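Local coordinates for uroporphyrinogen III cosynthase (HemD) (Helicobacter pylori, PDB 3P9Z), which probably catalyses the cyclisation of the linear tetrapyrrole hydroxymethylbilane to uroporphyrinogen III, a step in haem biosynthesis, at residues 218-221 and 222-225. Numbering follows the deposited sequence.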
ATOM      1  N   LEU A 218      14.872   8.172  -5.611  1.00 22.94           N
ATOM      2  CA  LEU A 218      16.124   8.665  -5.059  1.00 23.48           C
ATOM      3  C   LEU A 218      17.053   9.236  -6.147  1.00 23.79           C
ATOM      4  O   LEU A 218      17.691  10.276  -5.925  1.00 23.61           O
ATOM      5  CB  LEU A 218      16.830   7.588  -4.227  1.00 23.17           C
ATOM      6  CG  LEU A 218      18.088   8.051  -3.490  1.00 23.41           C
ATOM      7  CD1 LEU A 218      17.800   9.260  -2.569  1.00 23.35           C
ATOM      8  CD2 LEU A 218      18.715   6.879  -2.706  1.00 23.06           C
ATOM      9  N   GLU A 219      17.121   8.572  -7.303  1.00 23.53           N
ATOM     10  CA  GLU A 219      17.924   9.095  -8.411  1.00 25.46           C
ATOM     11  C   GLU A 219      17.471  10.516  -8.710  1.00 24.64           C
ATOM     12  O   GLU A 219      18.282  11.428  -8.771  1.00 24.88           O
ATOM     13  CB  GLU A 219      17.813   8.231  -9.678  1.00 25.47           C
ATOM     14  CG  GLU A 219      18.537   6.917  -9.617  1.00 28.64           C
ATOM     15  CD  GLU A 219      20.062   7.061  -9.628  1.00 33.31           C
ATOM     16  OE1 GLU A 219      20.597   8.063 -10.188  1.00 33.08           O
ATOM     17  OE2 GLU A 219      20.724   6.151  -9.085  1.00 33.20           O
ATOM     18  N   LEU A 220      16.164  10.697  -8.848  1.00 24.77           N
ATOM     19  CA  LEU A 220      15.598  12.014  -9.107  1.00 24.87           C
ATOM     20  C   LEU A 220      15.946  12.992  -7.983  1.00 25.00           C
ATOM     21  O   LEU A 220      16.430  14.091  -8.257  1.00 24.74           O
ATOM     22  CB  LEU A 220      14.079  11.935  -9.329  1.00 24.98           C
ATOM     23  CG  LEU A 220      13.299  13.238  -9.616  1.00 25.44           C
ATOM     24  CD1 LEU A 220      13.908  14.055 -10.765  1.00 25.19           C
ATOM     25  CD2 LEU A 220      11.834  12.903  -9.915  1.00 23.36           C
ATOM     26  N   ALA A 221      15.717  12.585  -6.730  1.00 24.69           N
ATOM     27  CA  ALA A 221      16.032  13.441  -5.581  1.00 25.46           C
ATOM     28  C   ALA A 221      17.497  13.878  -5.569  1.00 26.12           C
ATOM     29  O   ALA A 221      17.798  15.068  -5.389  1.00 26.26           O
ATOM     30  CB  ALA A 221      15.660  12.748  -4.260  1.00 25.37           C
ATOM     31  N   LEU A 222      18.399  12.924  -5.793  1.00 26.92           N
ATOM     32  CA  LEU A 222      19.837  13.214  -5.776  1.00 28.29           C
ATOM     33  C   LEU A 222      20.266  14.140  -6.913  1.00 29.29           C
ATOM     34  O   LEU A 222      21.181  14.934  -6.736  1.00 29.58           O
ATOM     35  CB  LEU A 222      20.664  11.935  -5.807  1.00 27.84           C
ATOM     36  CG  LEU A 222      20.585  11.047  -4.558  1.00 28.03           C
ATOM     37  CD1 LEU A 222      21.236   9.703  -4.851  1.00 28.19           C
ATOM     38  CD2 LEU A 222      21.255  11.728  -3.375  1.00 27.33           C
ATOM     39  N   SER A 223      19.609  14.045  -8.066  1.00 30.03           N
ATOM     40  CA  SER A 223      19.918  14.947  -9.178  1.00 31.62           C
ATOM     41  C   SER A 223      19.578  16.404  -8.832  1.00 32.39           C
ATOM     42  O   SER A 223      19.983  17.330  -9.528  1.00 33.08           O
ATOM     43  CB  SER A 223      19.160  14.523 -10.437  1.00 31.38           C
ATOM     44  OG  SER A 223      17.774  14.768 -10.287  1.00 32.20           O
ATOM     45  N   LEU A 224      18.824  16.593  -7.754  1.00 33.08           N
ATOM     46  CA  LEU A 224      18.312  17.911  -7.386  1.00 34.15           C
ATOM     47  C   LEU A 224      18.928  18.461  -6.101  1.00 34.67           C
ATOM     48  O   LEU A 224      18.666  19.608  -5.725  1.00 35.30           O
ATOM     49  CB  LEU A 224      16.773  17.884  -7.270  1.00 33.61           C
ATOM     50  CG  LEU A 224      15.960  17.715  -8.557  1.00 34.38           C
ATOM     51  CD1 LEU A 224      14.537  17.323  -8.234  1.00 33.82           C
ATOM     52  CD2 LEU A 224      15.975  18.985  -9.421  1.00 35.67           C
ATOM     53  N   ARG A 225      19.754  17.660  -5.430  1.00 35.27           N
ATOM     54  CA  ARG A 225      20.245  18.036  -4.103  1.00 36.28           C
ATOM     55  C   ARG A 225      21.225  19.217  -4.179  1.00 36.18           C
ATOM     56  O   ARG A 225      21.417  19.921  -3.185  1.00 36.16           O
ATOM     57  CB  ARG A 225      20.882  16.846  -3.377  1.00 36.06           C
ATOM     58  CG  ARG A 225      22.242  16.486  -3.919  1.00 38.26           C
ATOM     59  CD  ARG A 225      22.871  15.276  -3.242  1.00 41.82           C
ATOM     60  NE  ARG A 225      24.257  15.132  -3.690  1.00 44.15           N
ATOM     61  CZ  ARG A 225      25.193  14.453  -3.036  1.00 46.53           C
ATOM     62  NH1 ARG A 225      24.894  13.844  -1.896  1.00 47.51           N
ATOM     63  NH2 ARG A 225      26.434  14.397  -3.516  1.00 47.40           N
TER
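L218 and L222 meet through their side chains one helical turn apart. CG of L218 lies 3.8 Å from CD1 of L222, and the two leucines cross at a slant. The first torsion of L222 (chi1 -68°) sets its CG beside the backbone N. From there CD1 reaches L218, and CG of L222 comes within 3.3 Å of O of L218. The second apolar pair is looser. L220 and L224 run alongside each other and point the same way, with their CD1 atoms 4.2 Å apart.

The backbone bonds run along the C-terminal part of helix 214-223. N of L222 donates to O of L218 at 2.7 Å. N of S223 donates to O of E219 at 3.0 Å. N of L224 donates to O of A221, three residues back, at 3.0 Å and from above the carbonyl plane.

This helix follows strand 206-208, an outermost strand of the sheet. It belongs to one of the two alpha/beta domains characteristic of the family and packs on strands of its sheet. A221, the buried residue here, rests on I7 and I189. L220 and L224 share Y207, and L218 and L222 share Y18. R225 forms a backbone hydrogen bond with R5.

A side-chain hydrogen bond adds to those of the backbone. OG of S223 donates to O of L220 at a short 2.5 Å, with a C=O...OG angle of 129°. Its chi1 of 70° places OG between the backbone N and the carbonyl carbon, turned back toward the preceding turn. CD1 of L220 passes 4.0 Å from the same OG.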